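PDB 6VC5: endoglucanase from Komagataeibacter sucrofermentans, which probably hydrolyses internal beta-1,4-glucosidic linkages in cellulose and related beta-glucans. Local coordinates for residues A[67-72]-A[117-122]; A[86-91]-A[139-144]. One frame throughout, in Å; residues are numbered along the deposited sequence.

Interaction 1: residues A[67-72]-A[117-122]; sequences DDALFS and MNIYGD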
loop_
_atom_site.group_PDB
_atom_site.type_symbol
_atom_site.label_atom_id
_atom_site.label_comp_id
_atom_site.label_asym_id
_atom_site.label_seq_id
_atom_site.Cartn_x
_atom_site.Cartn_y
_atom_site.Cartn_z
ATOM N N ASP A 67 5.425 12.298 19.563
ATOM C CA ASP A 67 6.847 12.599 19.459
ATOM C C ASP A 67 7.390 12.499 18.039
ATOM O O ASP A 67 8.552 12.861 17.808
ATOM C CB ASP A 67 7.640 11.645 20.361
ATOM C CG ASP A 67 7.575 12.038 21.830
ATOM O OD1 ASP A 67 8.589 11.860 22.539
ATOM O OD2 ASP A 67 6.514 12.526 22.273
ATOM N N ASP A 68 6.604 11.990 17.096
ATOM C CA ASP A 68 6.978 12.006 15.686
ATOM C C ASP A 68 5.694 12.079 14.865
ATOM O O ASP A 68 4.586 12.081 15.411
ATOM C CB ASP A 68 7.894 10.830 15.298
ATOM C CG ASP A 68 7.281 9.468 15.594
ATOM O OD1 ASP A 68 6.216 9.139 15.036
ATOM O OD2 ASP A 68 7.888 8.708 16.379
ATOM N N ALA A 69 5.841 12.141 13.542
ATOM C CA ALA A 69 4.689 12.340 12.672
ATOM C C ALA A 69 4.108 11.038 12.127
ATOM O O ALA A 69 3.158 11.082 11.344
ATOM C CB ALA A 69 5.049 13.280 11.512
ATOM N N LEU A 70 4.638 9.886 12.532
ATOM C CA LEU A 70 4.081 8.615 12.086
ATOM C C LEU A 70 2.801 8.305 12.864
ATOM O O LEU A 70 2.414 9.031 13.784
ATOM C CB LEU A 70 5.129 7.515 12.205
ATOM C CG LEU A 70 6.481 7.821 11.549
ATOM C CD1 LEU A 70 7.406 6.625 11.693
ATOM C CD2 LEU A 70 6.275 8.156 10.083
ATOM N N PHE A 71 2.153 7.190 12.515
ATOM C CA PHE A 71 0.808 6.879 12.993
ATOM C C PHE A 71 0.779 5.521 13.666
ATOM O O PHE A 71 1.296 4.538 13.126
ATOM C CB PHE A 71 -0.200 6.887 11.832
ATOM C CG PHE A 71 -0.349 8.227 11.208
ATOM C CD1 PHE A 71 -1.367 9.073 11.605
ATOM C CD2 PHE A 71 0.554 8.652 10.238
ATOM C CE1 PHE A 71 -1.491 10.334 11.062
ATOM C CE2 PHE A 71 0.433 9.898 9.680
ATOM C CZ PHE A 71 -0.585 10.747 10.094
ATOM N N SER A 72 0.148 5.457 14.831
ATOM C CA SER A 72 -0.164 4.154 15.398
ATOM C C SER A 72 -1.065 3.398 14.430
ATOM O O SER A 72 -1.944 3.982 13.797
ATOM C CB SER A 72 -0.870 4.344 16.730
ATOM O OG SER A 72 -0.019 4.989 17.667
ATOM N N MET A 117 4.916 16.708 4.367
ATOM C CA MET A 117 6.370 16.787 4.495
ATOM C C MET A 117 6.843 16.344 5.876
ATOM O O MET A 117 7.898 15.702 5.994
ATOM C CB MET A 117 6.843 18.200 4.159
ATOM C CG MET A 117 6.650 18.520 2.691
ATOM S SD MET A 117 7.401 20.052 2.102
ATOM C CE MET A 117 6.500 21.217 3.071
ATOM N N ASN A 118 6.070 16.639 6.922
ATOM C CA ASN A 118 6.422 16.152 8.257
ATOM C C ASN A 118 6.411 14.627 8.317
ATOM O O ASN A 118 7.326 14.019 8.885
ATOM C CB ASN A 118 5.472 16.727 9.303
ATOM C CG ASN A 118 5.712 18.204 9.551
ATOM O OD1 ASN A 118 6.766 18.737 9.204
ATOM N ND2 ASN A 118 4.730 18.873 10.139
ATOM N N ILE A 119 5.389 13.991 7.730
ATOM C CA ILE A 119 5.342 12.528 7.702
ATOM C C ILE A 119 6.512 11.972 6.903
ATOM O O ILE A 119 7.192 11.030 7.333
ATOM C CB ILE A 119 3.999 12.038 7.134
ATOM C CG1 ILE A 119 2.837 12.528 8.002
ATOM C CG2 ILE A 119 3.984 10.511 7.028
ATOM C CD1 ILE A 119 1.484 12.483 7.294
ATOM N N TYR A 120 6.728 12.508 5.696
ATOM C CA TYR A 120 7.795 11.977 4.847
ATOM C C TYR A 120 9.143 12.106 5.535
ATOM O O TYR A 120 9.971 11.186 5.472
ATOM C CB TYR A 120 7.827 12.715 3.506
ATOM C CG TYR A 120 6.755 12.309 2.515
ATOM C CD1 TYR A 120 6.507 10.973 2.219
ATOM C CD2 TYR A 120 6.028 13.278 1.832
ATOM C CE1 TYR A 120 5.535 10.605 1.289
ATOM C CE2 TYR A 120 5.060 12.931 0.898
ATOM C CZ TYR A 120 4.817 11.601 0.626
ATOM O OH TYR A 120 3.860 11.254 -0.298
ATOM N N GLY A 121 9.375 13.242 6.198
ATOM C CA GLY A 121 10.622 13.433 6.917
ATOM C C GLY A 121 10.859 12.359 7.964
ATOM O O GLY A 121 11.978 11.859 8.114
ATOM N N ASP A 122 9.812 11.987 8.699
ATOM C CA ASP A 122 9.971 10.959 9.723
ATOM C C ASP A 122 10.044 9.541 9.152
ATOM O O ASP A 122 10.721 8.689 9.737
ATOM C CB ASP A 122 8.884 11.109 10.787
ATOM C CG ASP A 122 9.274 12.116 11.863
ATOM O OD1 ASP A 122 10.494 12.380 12.009
ATOM O OD2 ASP A 122 8.382 12.643 12.559
#
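The Phe-71 ring takes Ile-119 at its edge: the methyl CD1 lies near the ring plane, 3.7 Å from CE2, and the two side chains cross at about a right angle. Beyond this pair, Gln-64 and Ile-96 also touch the Phe-71 side chain. The Ile-119 branch reaches the ring because it runs out extended (chi2 161°), and on the way its CG1 passes 3.7 Å from Ala-69 O. The second flat group, the Asp-122 carboxylate, uses OD2 to accept the backbone N-H of Ala-69 at 2.8 Å between N and OD2. That bond is fairly straight (155° at the hydrogen) and arrives on the anti side, 17° out of the carboxylate plane. Beside this bond the Ala-69 methyl points at the helix, CB 3.6 Å from both Asn-118 O and Asp-122 OD2. Leu-70 crosses the Asp-122 side chain at a slant, its CD2 4.0 Å from Asp-122 CB, while its branch also packs on Val-123 and Leu-126. The Asp-68 carboxylate turns back on its own chain: OD1 accepts Leu-70 N at 3.1 Å, forming an Asx turn, and also pairs with His-65 ND1. Its OD1 stays 4.8 Å from Asp-122 OD2, a nearness of like charges that the His-65 and amide contacts probably ease. With an alanine in place of Asp-122, the buried Ala-69 would probably lose the acceptor of its amide and the turn its polar tie to the helix. Thus the loop that follows helix 49-62 is clasped to one side of helix 110-126 by one carboxylate-amide bond and an apolar patch, and Leu-100 of helix 90-106 meets Ile-119 as well; this joins a loop to one helix of the (alpha/alpha)6 barrel, the fold of glycosyl hydrolase family 8.

Interaction 2: residues A[86-91]-A[139-144]; sequences KNNATD and PGAVGF
Segments 86-91 and 139-144 run past each other in opposite directions, with Ala-89 and Gly-140 5.0 Å apart at their CA atoms, and Thr-90 N donates to Pro-139 O at 3.0 Å in a nearly straight bond (165°). Gly-140 lies close under the backbone, its CA 3.5 Å from Asn-88 O in a CA-H...O contact; a side chain at this position would run into that oxygen. The Asn-87 amide then grips Val-142 at both polar backbone atoms. Its OD1 accepts Val-142 N at 3.0 Å, the donor standing 40° above the carbonyl plane, and its ND2 returns a weak bond to Val-142 O. With CG anti to the backbone N (chi1 -160°), the amide is swung across to the loop. Ala-89 is the N-cap residue of helix 90-106, and the Thr-90 amide, at the first turn where the helix supplies no acceptor of its own, is satisfied by the loop between strands 134-137 and 149-152. Asn-88 divides its amide: OD1 receives Ala-141 N at 3.0 Å, whereas ND2 goes to Asp-93 within the helix. Thr-90 OG1 is hydrogen-bonded to Leu-138 O, one residue before Pro-139 in the same loop. On the loop's own side, Pro-139 CB sits over the centre of one face of the Phe-144 ring, 4.0 Å above its plane.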
loop_
_atom_site.group_PDB
_atom_site.type_symbol
_atom_site.label_atom_id
_atom_site.label_comp_id
_atom_site.label_asym_id
_atom_site.label_seq_id
_atom_site.Cartn_x
_atom_site.Cartn_y
_atom_site.Cartn_z
ATOM N N LYS A 86 1.528 1.337 19.914
ATOM C CA LYS A 86 2.016 2.505 19.188
ATOM C C LYS A 86 2.801 2.150 17.933
ATOM O O LYS A 86 3.246 3.063 17.226
ATOM C CB LYS A 86 2.872 3.390 20.099
ATOM C CG LYS A 86 2.166 3.847 21.378
ATOM C CD LYS A 86 0.870 4.588 21.092
ATOM C CE LYS A 86 0.294 5.162 22.382
ATOM N NZ LYS A 86 -1.055 5.769 22.186
ATOM N N ASN A 87 2.985 0.864 17.631
ATOM C CA ASN A 87 3.697 0.481 16.417
ATOM C C ASN A 87 2.999 1.072 15.191
ATOM O O ASN A 87 1.770 1.180 15.141
ATOM C CB ASN A 87 3.748 -1.047 16.318
ATOM C CG ASN A 87 4.843 -1.542 15.398
ATOM O OD1 ASN A 87 5.782 -0.816 15.088
ATOM N ND2 ASN A 87 4.740 -2.796 14.974
ATOM N N ASN A 88 3.790 1.463 14.200
ATOM C CA ASN A 88 3.274 2.022 12.962
ATOM C C ASN A 88 3.323 0.980 11.851
ATOM O O ASN A 88 3.956 -0.079 11.973
ATOM C CB ASN A 88 4.102 3.242 12.559
ATOM C CG ASN A 88 5.502 2.859 12.159
ATOM O OD1 ASN A 88 6.260 2.311 12.971
ATOM N ND2 ASN A 88 5.852 3.117 10.892
ATOM N N ALA A 89 2.618 1.284 10.767
ATOM C CA ALA A 89 2.691 0.523 9.527
ATOM C C ALA A 89 3.086 1.505 8.437
ATOM O O ALA A 89 2.341 2.447 8.141
ATOM C CB ALA A 89 1.361 -0.158 9.188
ATOM N N THR A 90 4.252 1.281 7.836
ATOM C CA THR A 90 4.813 2.279 6.938
ATOM C C THR A 90 3.930 2.529 5.716
ATOM O O THR A 90 3.920 3.646 5.184
ATOM C CB THR A 90 6.224 1.836 6.562
ATOM O OG1 THR A 90 7.012 1.761 7.758
ATOM C CG2 THR A 90 6.889 2.832 5.616
ATOM N N ASP A 91 3.164 1.531 5.263
ATOM C CA ASP A 91 2.290 1.789 4.125
ATOM C C ASP A 91 1.170 2.753 4.496
ATOM O O ASP A 91 0.811 3.620 3.696
ATOM C CB ASP A 91 1.792 0.489 3.479
ATOM C CG ASP A 91 0.833 -0.303 4.350
ATOM O OD1 ASP A 91 0.925 -0.248 5.594
ATOM O OD2 ASP A 91 0.003 -1.034 3.755
ATOM N N PRO A 139 9.009 -1.948 7.478
ATOM C CA PRO A 139 7.535 -1.946 7.521
ATOM C C PRO A 139 6.953 -1.351 8.786
ATOM O O PRO A 139 5.746 -1.080 8.813
ATOM C CB PRO A 139 7.157 -3.437 7.434
ATOM C CG PRO A 139 8.421 -4.187 7.241
ATOM C CD PRO A 139 9.576 -3.307 7.548
ATOM N N GLY A 140 7.757 -1.162 9.824
ATOM C CA GLY A 140 7.274 -0.638 11.096
ATOM C C GLY A 140 8.419 -0.603 12.091
ATOM O O GLY A 140 9.494 -1.170 11.868
ATOM N N ALA A 141 8.159 0.046 13.226
ATOM C CA ALA A 141 9.213 0.254 14.215
ATOM C C ALA A 141 9.534 -0.985 15.040
ATOM O O ALA A 141 10.677 -1.137 15.493
ATOM C CB ALA A 141 8.831 1.391 15.165
ATOM N N VAL A 142 8.567 -1.868 15.269
ATOM C CA VAL A 142 8.748 -2.988 16.186
ATOM C C VAL A 142 8.388 -4.285 15.474
ATOM O O VAL A 142 7.337 -4.369 14.825
ATOM C CB VAL A 142 7.894 -2.807 17.457
ATOM C CG1 VAL A 142 7.955 -4.047 18.341
ATOM C CG2 VAL A 142 8.354 -1.584 18.231
ATOM N N GLY A 143 9.262 -5.283 15.595
ATOM C CA GLY A 143 8.966 -6.637 15.158
ATOM C C GLY A 143 9.501 -7.028 13.797
ATOM O O GLY A 143 9.210 -8.139 13.335
ATOM N N PHE A 144 10.293 -6.171 13.151
ATOM C CA PHE A 144 10.800 -6.437 11.807
ATOM C C PHE A 144 12.313 -6.366 11.686
ATOM O O PHE A 144 12.847 -6.726 10.635
ATOM C CB PHE A 144 10.181 -5.460 10.800
ATOM C CG PHE A 144 8.689 -5.461 10.826
ATOM C CD1 PHE A 144 7.986 -6.505 10.252
ATOM C CD2 PHE A 144 7.988 -4.436 11.438
ATOM C CE1 PHE A 144 6.601 -6.524 10.260
ATOM C CE2 PHE A 144 6.605 -4.444 11.452
ATOM C CZ PHE A 144 5.914 -5.495 10.861
#

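In the fold
Interactions 1 and 2 lie on the same side of the chain's centre, their own centres about 12 Å apart, and their segments alternate along the sequence. The centre of interaction 1, which sets a loop on the flank of helix 110-126, lies about 17 Å from that of the chain; that of interaction 2, which fixes the start of helix 90-106 to a loop, about 13 Å. Both are partly buried, yet they differ in chemistry: the first joins apolar side chains with one carboxylate-amide bond, the second relies on asparagine amides and backbone atoms. They meet where Phe-71 O packs 3.1 Å from Asn-88 CB, and Asp-93 bonds to both Phe-71 N and Asn-88 ND2.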